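Local atomic coordinates of Cas13d (uncultured Ruminococcus sp, PDB entry 6IV9), a protein that binds a CRISPR RNA and, through two HEPN domains, governs the maturation of that RNA and the cleavage of target RNA. Residues 493-498 against 560-565; 523-528 against 554-559; 661-666 against 681-686. The protein carries 2 engineered substitutions. All blocks are in the same frame, centred on the assembly; numbering follows the deposited sequence. Where two conformers were deposited one is given.

Contact 1. Residues 493-498 against 560-565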
loop_
_atom_site.group_PDB
_atom_site.type_symbol
_atom_site.label_atom_id
_atom_site.label_comp_id
_atom_site.label_asym_id
_atom_site.label_seq_id
_atom_site.Cartn_x
_atom_site.Cartn_y
_atom_site.Cartn_z
ATOM N N SER A 493 -25.030 1.806 4.628
ATOM C CA SER A 493 -25.668 3.143 4.677
ATOM C C SER A 493 -24.879 4.073 5.601
ATOM O O SER A 493 -25.064 5.260 5.503
ATOM C CB SER A 493 -27.096 3.037 5.107
ATOM O OG SER A 493 -27.167 2.471 6.393
ATOM N N ASP A 494 -24.059 3.521 6.487
ATOM C CA ASP A 494 -23.299 4.335 7.468
ATOM C C ASP A 494 -22.047 4.949 6.846
ATOM O O ASP A 494 -21.444 5.769 7.510
ATOM C CB ASP A 494 -22.812 3.501 8.651
ATOM C CG ASP A 494 -23.909 2.919 9.520
ATOM O OD1 ASP A 494 -24.999 3.488 9.536
ATOM O OD2 ASP A 494 -23.647 1.910 10.178
ATOM N N LEU A 495 -21.683 4.553 5.632
ATOM C CA LEU A 495 -20.406 5.025 5.034
ATOM C C LEU A 495 -20.634 6.015 3.890
ATOM O O LEU A 495 -21.620 5.907 3.215
ATOM C CB LEU A 495 -19.644 3.812 4.495
ATOM C CG LEU A 495 -19.439 2.645 5.455
ATOM C CD1 LEU A 495 -18.637 1.535 4.806
ATOM C CD2 LEU A 495 -18.788 3.092 6.743
ATOM N N LEU A 496 -19.695 6.932 3.692
ATOM C CA LEU A 496 -19.740 7.868 2.545
ATOM C C LEU A 496 -19.403 7.088 1.273
ATOM O O LEU A 496 -18.754 6.075 1.368
ATOM C CB LEU A 496 -18.707 8.977 2.746
ATOM C CG LEU A 496 -18.923 9.848 3.974
ATOM C CD1 LEU A 496 -17.831 10.889 4.099
ATOM C CD2 LEU A 496 -20.281 10.506 3.926
ATOM N N TYR A 497 -19.812 7.606 0.123
ATOM C CA TYR A 497 -19.521 6.963 -1.179
ATOM C C TYR A 497 -18.012 6.948 -1.427
ATOM O O TYR A 497 -17.511 6.007 -2.000
ATOM C CB TYR A 497 -20.436 7.492 -2.277
ATOM C CG TYR A 497 -21.788 6.849 -2.168
ATOM C CD1 TYR A 497 -21.967 5.531 -2.512
ATOM C CD2 TYR A 497 -22.851 7.517 -1.605
ATOM C CE1 TYR A 497 -23.187 4.898 -2.365
ATOM C CE2 TYR A 497 -24.083 6.907 -1.455
ATOM C CZ TYR A 497 -24.253 5.593 -1.838
ATOM O OH TYR A 497 -25.449 4.981 -1.676
ATOM N N PHE A 498 -17.319 7.979 -0.967
ATOM C CA PHE A 498 -15.856 8.005 -1.192
ATOM C C PHE A 498 -15.221 6.796 -0.497
ATOM O O PHE A 498 -14.397 6.159 -1.103
ATOM C CB PHE A 498 -15.245 9.328 -0.737
ATOM C CG PHE A 498 -13.767 9.396 -1.006
ATOM C CD1 PHE A 498 -13.288 9.853 -2.215
ATOM C CD2 PHE A 498 -12.861 8.942 -0.071
ATOM C CE1 PHE A 498 -11.931 9.881 -2.469
ATOM C CE2 PHE A 498 -11.504 8.982 -0.324
ATOM C CZ PHE A 498 -11.044 9.444 -1.527
ATOM N N THR A 560 -11.624 9.464 7.855
ATOM C CA THR A 560 -10.527 8.753 8.546
ATOM C C THR A 560 -11.101 7.550 9.297
ATOM O O THR A 560 -10.534 6.488 9.205
ATOM C CB THR A 560 -9.870 9.670 9.581
ATOM O OG1 THR A 560 -9.354 10.822 8.935
ATOM C CG2 THR A 560 -8.743 9.007 10.327
ATOM N N ASN A 561 -12.207 7.738 10.004
ATOM C CA ASN A 561 -12.834 6.641 10.779
ATOM C C ASN A 561 -13.356 5.535 9.858
ATOM O O ASN A 561 -13.145 4.390 10.152
ATOM C CB ASN A 561 -13.956 7.178 11.660
ATOM C CG ASN A 561 -13.473 8.163 12.697
ATOM O OD1 ASN A 561 -12.318 8.161 13.066
ATOM N ND2 ASN A 561 -14.359 9.007 13.177
ATOM N N GLU A 562 -14.042 5.899 8.786
ATOM C CA GLU A 562 -14.610 4.916 7.832
ATOM C C GLU A 562 -13.512 4.126 7.117
ATOM O O GLU A 562 -13.644 2.941 6.942
ATOM C CB GLU A 562 -15.488 5.642 6.828
ATOM C CG GLU A 562 -16.610 6.367 7.507
ATOM C CD GLU A 562 -17.676 6.913 6.589
ATOM O OE1 GLU A 562 -17.437 7.000 5.397
ATOM O OE2 GLU A 562 -18.739 7.234 7.100
ATOM N N LEU A 563 -12.452 4.808 6.724
ATOM C CA LEU A 563 -11.331 4.163 6.008
ATOM C C LEU A 563 -10.686 3.128 6.934
ATOM O O LEU A 563 -10.238 2.124 6.466
ATOM C CB LEU A 563 -10.361 5.252 5.573
ATOM C CG LEU A 563 -10.344 5.595 4.092
ATOM C CD1 LEU A 563 -11.592 5.228 3.345
ATOM C CD2 LEU A 563 -9.908 7.003 3.822
ATOM N N PHE A 564 -10.642 3.405 8.227
ATOM C CA PHE A 564 -10.054 2.435 9.178
ATOM C C PHE A 564 -10.882 1.144 9.138
ATOM O O PHE A 564 -10.330 0.069 9.136
ATOM C CB PHE A 564 -9.996 3.073 10.561
ATOM C CG PHE A 564 -9.158 2.354 11.579
ATOM C CD1 PHE A 564 -7.802 2.570 11.661
ATOM C CD2 PHE A 564 -9.739 1.497 12.490
ATOM C CE1 PHE A 564 -7.042 1.926 12.618
ATOM C CE2 PHE A 564 -8.982 0.851 13.448
ATOM C CZ PHE A 564 -7.637 1.068 13.509
ATOM N N ILE A 565 -12.199 1.289 9.112
ATOM C CA ILE A 565 -13.123 0.126 9.020
ATOM C C ILE A 565 -12.950 -0.573 7.668
ATOM O O ILE A 565 -12.906 -1.765 7.635
ATOM C CB ILE A 565 -14.571 0.556 9.286
ATOM C CG1 ILE A 565 -14.735 1.005 10.735
ATOM C CG2 ILE A 565 -15.532 -0.558 8.941
ATOM C CD1 ILE A 565 -15.880 1.934 10.937
#
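Glu562, on helix 556-570, reaches across to Leu496, just before helix 497-505: a side-chain carboxylate receives the N-H of an N-cap residue where two helices of an all-helical region meet. CG stands anti to the carbonyl carbon (chi1 -60°) and the chain is extended beyond it, so the carboxylate is carried clear of its own helix. OE1 takes the backbone N of Leu496 at 2.8 Å in a nearly straight bond (174°), using its syn side with the donor 22° out of the carboxylate plane. Ser499 OG, in the first turn, grips the same oxygen. Such a site at a helix start would probably favour the ionised acid. The side chain of Leu496 crosses that of Glu562 at about a right angle and lays CG 3.5 Å from OE1. Leu495 runs alongside in the opposite direction, its CD2 4.0 Å from Glu562 CG, covering the aliphatic part of the acid; both residues are buried. The other oxygen, OE2, forms a salt bridge with Arg558 NE, while Arg558 NH2 donates to the carbonyl of Asp494. This shared guanidinium probably explains how two acceptors, Asp494 O and Glu562 OE2, lie 3.1 Å apart without bonding each other.

Contact 2. Residues 523-528 against 554-559. With nucleotides of chain B.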
loop_
_atom_site.group_PDB
_atom_site.type_symbol
_atom_site.label_atom_id
_atom_site.label_comp_id
_atom_site.label_asym_id
_atom_site.label_seq_id
_atom_site.Cartn_x
_atom_site.Cartn_y
_atom_site.Cartn_z
ATOM N N SER A 523 -3.848 8.083 7.333
ATOM C CA SER A 523 -2.925 9.069 7.932
ATOM C C SER A 523 -3.143 10.465 7.324
ATOM O O SER A 523 -3.195 11.415 8.057
ATOM C CB SER A 523 -1.528 8.599 7.729
ATOM O OG SER A 523 -0.635 9.509 8.303
ATOM N N LYS A 524 -3.264 10.560 6.012
ATOM C CA LYS A 524 -3.439 11.874 5.353
ATOM C C LYS A 524 -4.774 12.513 5.755
ATOM O O LYS A 524 -4.777 13.671 6.072
ATOM C CB LYS A 524 -3.258 11.734 3.845
ATOM C CG LYS A 524 -1.946 11.105 3.412
ATOM C CD LYS A 524 -0.741 11.640 4.118
ATOM C CE LYS A 524 0.506 10.822 3.880
ATOM N NZ LYS A 524 1.722 11.532 4.320
ATOM N N PHE A 525 -5.863 11.760 5.748
ATOM C CA PHE A 525 -7.170 12.339 6.151
ATOM C C PHE A 525 -7.117 12.780 7.618
ATOM O O PHE A 525 -7.665 13.785 7.948
ATOM C CB PHE A 525 -8.317 11.378 5.854
ATOM C CG PHE A 525 -8.775 11.377 4.421
ATOM C CD1 PHE A 525 -9.560 12.393 3.924
ATOM C CD2 PHE A 525 -8.419 10.359 3.565
ATOM C CE1 PHE A 525 -9.977 12.388 2.607
ATOM C CE2 PHE A 525 -8.839 10.359 2.250
ATOM C CZ PHE A 525 -9.625 11.367 1.776
ATOM N N ASP A 526 -6.455 12.008 8.460
ATOM C CA ASP A 526 -6.338 12.344 9.896
ATOM C C ASP A 526 -5.590 13.672 10.036
ATOM O O ASP A 526 -6.000 14.493 10.820
ATOM C CB ASP A 526 -5.610 11.223 10.623
ATOM C CG ASP A 526 -5.910 11.111 12.104
ATOM O OD1 ASP A 526 -6.768 11.818 12.579
ATOM O OD2 ASP A 526 -5.281 10.288 12.748
ATOM N N ASN A 527 -4.524 13.852 9.270
ATOM C CA ASN A 527 -3.748 15.113 9.308
ATOM C C ASN A 527 -4.603 16.279 8.810
ATOM O O ASN A 527 -4.594 17.320 9.424
ATOM C CB ASN A 527 -2.484 15.008 8.467
ATOM C CG ASN A 527 -1.419 14.180 9.141
ATOM O OD1 ASN A 527 -1.397 14.070 10.346
ATOM N ND2 ASN A 527 -0.544 13.586 8.363
ATOM N N ILE A 528 -5.316 16.067 7.716
ATOM C CA ILE A 528 -6.154 17.138 7.123
ATOM C C ILE A 528 -7.226 17.533 8.136
ATOM O O ILE A 528 -7.426 18.697 8.333
ATOM C CB ILE A 528 -6.760 16.665 5.792
ATOM C CG1 ILE A 528 -5.684 16.439 4.726
ATOM C CG2 ILE A 528 -7.835 17.626 5.331
ATOM C CD1 ILE A 528 -6.114 15.596 3.571
ATOM N N ASN A 554 -13.860 18.521 4.066
ATOM C CA ASN A 554 -14.541 19.036 5.278
ATOM C C ASN A 554 -15.004 17.850 6.133
ATOM O O ASN A 554 -15.232 18.036 7.309
ATOM C CB ASN A 554 -15.677 19.994 4.940
ATOM C CG ASN A 554 -15.171 21.318 4.422
ATOM O OD1 ASN A 554 -14.265 21.897 4.989
ATOM N ND2 ASN A 554 -15.736 21.781 3.332
ATOM N N ASP A 555 -15.146 16.678 5.527
ATOM C CA ASP A 555 -15.625 15.462 6.227
ATOM C C ASP A 555 -14.445 14.532 6.542
ATOM O O ASP A 555 -14.671 13.362 6.761
ATOM C CB ASP A 555 -16.712 14.761 5.420
ATOM C CG ASP A 555 -18.029 14.647 6.158
ATOM O OD1 ASP A 555 -18.054 14.927 7.359
ATOM O OD2 ASP A 555 -19.006 14.258 5.528
ATOM N N SER A 556 -13.254 15.113 6.646
ATOM C CA SER A 556 -11.984 14.373 6.833
ATOM C C SER A 556 -12.036 13.527 8.094
ATOM O O SER A 556 -11.529 12.424 8.083
ATOM C CB SER A 556 -10.802 15.270 6.819
ATOM O OG SER A 556 -10.496 15.631 5.509
ATOM N N GLN A 557 -12.574 14.088 9.173
ATOM C CA GLN A 557 -12.832 13.133 10.414
ATOM C C GLN A 557 -13.594 11.812 10.244
ATOM O O GLN A 557 -13.187 10.766 10.635
ATOM C CB GLN A 557 -13.403 13.948 11.574
ATOM C CG GLN A 557 -13.541 13.151 12.862
ATOM C CD GLN A 557 -12.215 12.661 13.398
ATOM O OE1 GLN A 557 -11.756 11.558 13.095
ATOM N NE2 GLN A 557 -11.583 13.482 14.218
ATOM N N ARG A 558 -14.725 11.926 9.570
ATOM C CA ARG A 558 -15.587 10.778 9.241
ATOM C C ARG A 558 -14.842 9.868 8.259
ATOM O O ARG A 558 -14.840 8.682 8.463
ATOM C CB ARG A 558 -16.858 11.314 8.594
ATOM C CG ARG A 558 -17.833 10.227 8.206
ATOM C CD ARG A 558 -19.177 10.764 7.812
ATOM N NE ARG A 558 -20.033 9.632 7.587
ATOM C CZ ARG A 558 -21.263 9.718 7.148
ATOM N NH1 ARG A 558 -21.860 10.890 7.113
ATOM N NH2 ARG A 558 -21.890 8.641 6.743
ATOM N N ILE A 559 -14.198 10.442 7.250
ATOM C CA ILE A 559 -13.474 9.602 6.256
ATOM C C ILE A 559 -12.349 8.824 6.951
ATOM O O ILE A 559 -12.222 7.652 6.700
ATOM C CB ILE A 559 -12.960 10.453 5.089
ATOM C CG1 ILE A 559 -14.110 11.090 4.310
ATOM C CG2 ILE A 559 -12.058 9.641 4.195
ATOM C CD1 ILE A 559 -13.695 12.218 3.414
ATOM P P U B 23 7.576 19.249 11.408
ATOM O OP1 U B 23 6.603 20.177 12.011
ATOM O OP2 U B 23 7.988 18.038 12.087
ATOM O "O5'" U B 23 6.921 18.828 10.010
ATOM C "C5'" U B 23 7.341 17.658 9.268
ATOM C "C4'" U B 23 6.187 17.224 8.364
ATOM O "O4'" U B 23 5.140 16.721 9.233
ATOM C "C3'" U B 23 5.538 18.379 7.585
ATOM O "O3'" U B 23 5.189 17.953 6.285
ATOM C "C2'" U B 23 4.290 18.691 8.373
ATOM O "O2'" U B 23 3.273 19.367 7.633
ATOM C "C1'" U B 23 3.897 17.306 8.897
ATOM N N1 U B 23 3.085 17.426 10.117
ATOM C C2 U B 23 1.762 17.025 10.074
ATOM O O2 U B 23 1.253 16.555 9.091
ATOM N N3 U B 23 1.052 17.245 11.228
ATOM C C4 U B 23 1.498 17.817 12.374
ATOM O O4 U B 23 0.720 17.966 13.315
ATOM C C5 U B 23 2.882 18.184 12.358
ATOM C C6 U B 23 3.609 17.971 11.260
#
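Phe525 and Ser556 bring their backbones together, with CA atoms only 5.3 Å apart, where the middle of helix 511-535 passes the first turn of helix 556-570. The small side chain of Ser556 is consistent with this approach: Phe525 O lies 3.6 Å from Ser556 CB. No hydrogen bond joins the two segments, and packing holds the buried seam. Its centre is a CH-pi contact in which Ile559 CG2 sits 3.5 Å from the centroid of the Phe525 ring and only 3° off its normal. That methyl is the branch anti to the isoleucine backbone N, while CD1 reaches the ring's rim at CE1, 3.8 Å away. Ser556 OG comes from another direction, in the ring plane, 3.7 Å from Phe525 CD1. Ile528 CG2 presses on the same hydroxyl oxygen at 3.3 Å. Its polar partner is the carbonyl of Phe553, whose ring also meets that of Phe525. Asn527 ND2 lies 3.5 Å from O2 of U23 of chain B, near but not hydrogen-bonded. Beyond the seam, helix 511-535 is backed by helix 168-197, where Ile528 packs on Ile176 and Asn527 ND2 bonds Asn175, and Asp526 touches Asn79 in the turn between strands 69-75 and 81-88.

Contact 3. Residues 661-666 against 681-686. With nucleotides of chain B.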
loop_
_atom_site.group_PDB
_atom_site.type_symbol
_atom_site.label_atom_id
_atom_site.label_comp_id
_atom_site.label_asym_id
_atom_site.label_seq_id
_atom_site.Cartn_x
_atom_site.Cartn_y
_atom_site.Cartn_z
ATOM N N ILE A 661 16.548 -13.938 2.452
ATOM C CA ILE A 661 15.745 -14.638 3.483
ATOM C C ILE A 661 16.637 -14.907 4.691
ATOM O O ILE A 661 17.742 -15.374 4.501
ATOM C CB ILE A 661 15.088 -15.900 2.899
ATOM C CG1 ILE A 661 14.136 -15.522 1.767
ATOM C CG2 ILE A 661 14.387 -16.698 3.974
ATOM C CD1 ILE A 661 13.508 -16.692 1.099
ATOM N N PRO A 662 16.155 -14.687 5.924
ATOM C CA PRO A 662 16.953 -14.906 7.118
ATOM C C PRO A 662 17.412 -16.364 7.213
ATOM O O PRO A 662 16.729 -17.223 6.791
ATOM C CB PRO A 662 15.995 -14.579 8.263
ATOM C CG PRO A 662 15.001 -13.650 7.645
ATOM C CD PRO A 662 14.846 -14.143 6.229
ATOM N N ASP A 663 18.581 -16.567 7.815
ATOM C CA ASP A 663 19.224 -17.897 7.923
ATOM C C ASP A 663 18.305 -18.861 8.667
ATOM O O ASP A 663 18.207 -19.987 8.236
ATOM C CB ASP A 663 20.556 -17.815 8.665
ATOM C CG ASP A 663 21.625 -16.990 7.982
ATOM O OD1 ASP A 663 21.535 -16.792 6.783
ATOM O OD2 ASP A 663 22.548 -16.580 8.674
ATOM N N THR A 664 17.632 -18.416 9.720
ATOM C CA THR A 664 16.733 -19.339 10.454
ATOM C C THR A 664 15.627 -19.837 9.515
ATOM O O THR A 664 15.280 -20.980 9.605
ATOM C CB THR A 664 16.154 -18.688 11.714
ATOM O OG1 THR A 664 15.393 -17.568 11.286
ATOM C CG2 THR A 664 17.222 -18.218 12.669
ATOM N N GLN A 665 15.080 -18.971 8.677
ATOM C CA GLN A 665 14.036 -19.384 7.709
ATOM C C GLN A 665 14.603 -20.341 6.651
ATOM O O GLN A 665 13.929 -21.279 6.306
ATOM C CB GLN A 665 13.303 -18.175 7.144
ATOM C CG GLN A 665 12.011 -18.549 6.440
ATOM C CD GLN A 665 11.162 -19.577 7.149
ATOM O OE1 GLN A 665 10.849 -19.441 8.324
ATOM N NE2 GLN A 665 10.760 -20.607 6.430
ATOM N N ILE A 666 15.813 -20.096 6.171
ATOM C CA ILE A 666 16.423 -20.998 5.157
ATOM C C ILE A 666 16.548 -22.405 5.761
ATOM O O ILE A 666 16.260 -23.357 5.079
ATOM C CB ILE A 666 17.776 -20.444 4.682
ATOM C CG1 ILE A 666 17.597 -19.188 3.835
ATOM C CG2 ILE A 666 18.574 -21.501 3.947
ATOM C CD1 ILE A 666 16.731 -19.381 2.636
ATOM N N SER A 681 25.565 -29.230 6.271
ATOM C CA SER A 681 26.042 -28.393 5.145
ATOM C C SER A 681 25.945 -26.904 5.502
ATOM O O SER A 681 25.272 -26.562 6.444
ATOM C CB SER A 681 25.322 -28.693 3.860
ATOM O OG SER A 681 23.957 -28.387 3.956
ATOM N N SER A 682 26.649 -26.072 4.757
ATOM C CA SER A 682 26.666 -24.614 5.000
ATOM C C SER A 682 25.350 -23.980 4.557
ATOM O O SER A 682 24.660 -24.566 3.754
ATOM C CB SER A 682 27.784 -23.995 4.252
ATOM O OG SER A 682 27.548 -24.065 2.874
ATOM N N LEU A 683 25.086 -22.772 5.036
ATOM C CA LEU A 683 23.866 -22.029 4.643
ATOM C C LEU A 683 23.917 -21.763 3.141
ATOM O O LEU A 683 22.898 -21.868 2.512
ATOM C CB LEU A 683 23.776 -20.736 5.450
ATOM C CG LEU A 683 23.196 -20.907 6.847
ATOM C CD1 LEU A 683 23.552 -19.731 7.729
ATOM C CD2 LEU A 683 21.698 -21.098 6.803
ATOM N N GLU A 684 25.091 -21.444 2.605
ATOM C CA GLU A 684 25.197 -21.204 1.148
ATOM C C GLU A 684 24.845 -22.495 0.403
ATOM O O GLU A 684 24.240 -22.404 -0.636
ATOM C CB GLU A 684 26.563 -20.639 0.764
ATOM C CG GLU A 684 26.656 -20.187 -0.685
ATOM C CD GLU A 684 25.884 -18.947 -1.132
ATOM O OE1 GLU A 684 25.096 -18.384 -0.345
ATOM O OE2 GLU A 684 26.069 -18.539 -2.280
ATOM N N ALA A 685 25.291 -23.644 0.908
ATOM C CA ALA A 685 24.968 -24.936 0.273
ATOM C C ALA A 685 23.456 -25.170 0.341
ATOM O O ALA A 685 22.905 -25.616 -0.622
ATOM C CB ALA A 685 25.722 -26.043 0.950
ATOM N N LYS A 686 22.843 -24.877 1.475
ATOM C CA LYS A 686 21.384 -25.058 1.641
ATOM C C LYS A 686 20.639 -24.135 0.671
ATOM O O LYS A 686 19.733 -24.597 0.027
ATOM C CB LYS A 686 21.000 -24.795 3.094
ATOM C CG LYS A 686 21.588 -25.774 4.092
ATOM C CD LYS A 686 21.088 -25.577 5.475
ATOM C CE LYS A 686 21.415 -26.759 6.350
ATOM N NZ LYS A 686 22.282 -26.383 7.472
ATOM P P U B 39 6.254 -16.783 4.806
ATOM O OP1 U B 39 5.662 -17.911 4.121
ATOM O OP2 U B 39 5.421 -15.554 4.937
ATOM O "O5'" U B 39 6.853 -17.060 6.235
ATOM C "C5'" U B 39 7.502 -18.311 6.522
ATOM C "C4'" U B 39 8.008 -18.286 7.946
ATOM O "O4'" U B 39 8.865 -17.126 8.150
ATOM C "C3'" U B 39 6.954 -18.122 9.021
ATOM O "O3'" U B 39 6.249 -19.331 9.190
ATOM C "C2'" U B 39 7.797 -17.633 10.198
ATOM O "O2'" U B 39 8.649 -18.551 10.851
ATOM C "C1'" U B 39 8.717 -16.651 9.485
ATOM N N1 U B 39 8.183 -15.284 9.424
ATOM C C2 U B 39 8.207 -14.532 10.584
ATOM O O2 U B 39 8.611 -14.971 11.647
ATOM N N3 U B 39 7.718 -13.254 10.451
ATOM C C4 U B 39 7.225 -12.665 9.301
ATOM O O4 U B 39 6.830 -11.503 9.334
ATOM C C5 U B 39 7.235 -13.509 8.147
ATOM C C6 U B 39 7.702 -14.759 8.245
ATOM P P U B 38 6.254 -11.030 2.609
ATOM O OP1 U B 38 6.384 -10.325 1.375
ATOM O OP2 U B 38 4.976 -11.416 3.148
ATOM O "O5'" U B 38 7.133 -12.340 2.406
ATOM C "C5'" U B 38 7.091 -13.328 3.364
ATOM C "C4'" U B 38 8.258 -14.271 3.163
ATOM O "O4'" U B 38 9.483 -13.503 3.211
ATOM C "C3'" U B 38 8.375 -15.259 4.305
ATOM O "O3'" U B 38 7.578 -16.397 3.965
ATOM C "C2'" U B 38 9.872 -15.562 4.343
ATOM O "O2'" U B 38 10.256 -16.474 3.340
ATOM C "C1'" U B 38 10.462 -14.217 3.948
ATOM N N1 U B 38 10.884 -13.408 5.094
ATOM C C2 U B 38 11.962 -12.562 4.891
ATOM O O2 U B 38 12.549 -12.489 3.816
ATOM N N3 U B 38 12.307 -11.791 5.982
ATOM C C4 U B 38 11.677 -11.769 7.226
ATOM O O4 U B 38 12.091 -11.010 8.117
ATOM C C5 U B 38 10.531 -12.638 7.328
ATOM C C6 U B 38 10.187 -13.411 6.282
#
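Asp663 and Leu683 meet at about a right angle where helices 663-673 and 683-696 both begin. From CB outward, Asp663 passes across the methyl end of the leucine. CB lies 3.7 Å from Leu683 CD1, and CG comes closer to the same methyl, at 3.4 Å. Of the carboxylate oxygens, OD2 also rests against CD1 at 3.4 Å, whereas OD1 forms a salt bridge with Arg687 NH2, a group that additionally binds the carbonyl of Ile661. Leu683 CD1 thus lies against one side of the carboxylate, and the arginine that pairs with it stands one turn after Leu683 on the same helix. Deeper in, Ile666 CG2, the branch anti to its backbone N (chi1 of -70° places CG1 beside it), packs on Lys686 CB at 4.2 Å. The lysine chain then turns away, and its NZ donates to Ser681 O at 3.2 Å, to the carbonyl of Met679 and to Glu667. Ser682 caps the second helix, its OG accepting from Ala685 N. The other flank of 661-666 faces the bound crRNA: Pro662 CD lies over the face of the U38 base of chain B, 3.5 Å from N3. Gln665, bent at its second torsion, sets OE1 3.1 Å from O4' of U39 of chain B, two acceptors in contact but not bonded; the O2' of that nucleotide alone gives OE1 a weak, long hydrogen bond, and Arg668 also donates to OE1. An alanine in place of Gln665 would probably leave Arg668 NH2 without this acceptor and open a gap beside the U39 sugar. The two helix starts run side by side in the same direction, joined by the loop after helix 663-673, and Tyr670 of the first helix packs on Ser681, just before the second helix, and on Lys686 within it.

How the contacts relate
Contacts 1 and 2 form one continuous unit, their centres 11 Å apart, because both use helix 556-570: its first turn packs on helix 511-535, and the next on the start of helix 497-505. Along the chain, contact 2 falls between the two halves of contact 1. Arg558 joins them directly, with Leu496 CD2 packed 3.5 Å from its CZ. Contact 3 is separate, later in the sequence and on the opposite side of the chain's centre; its centre is about 45 Å from contact 1 and 46 Å from contact 2. All three nevertheless border the RNA: Phe564 packs on a sugar, Asn527 lies beside U23 of chain B, and 661-666 meets U38 and U39 of chain B.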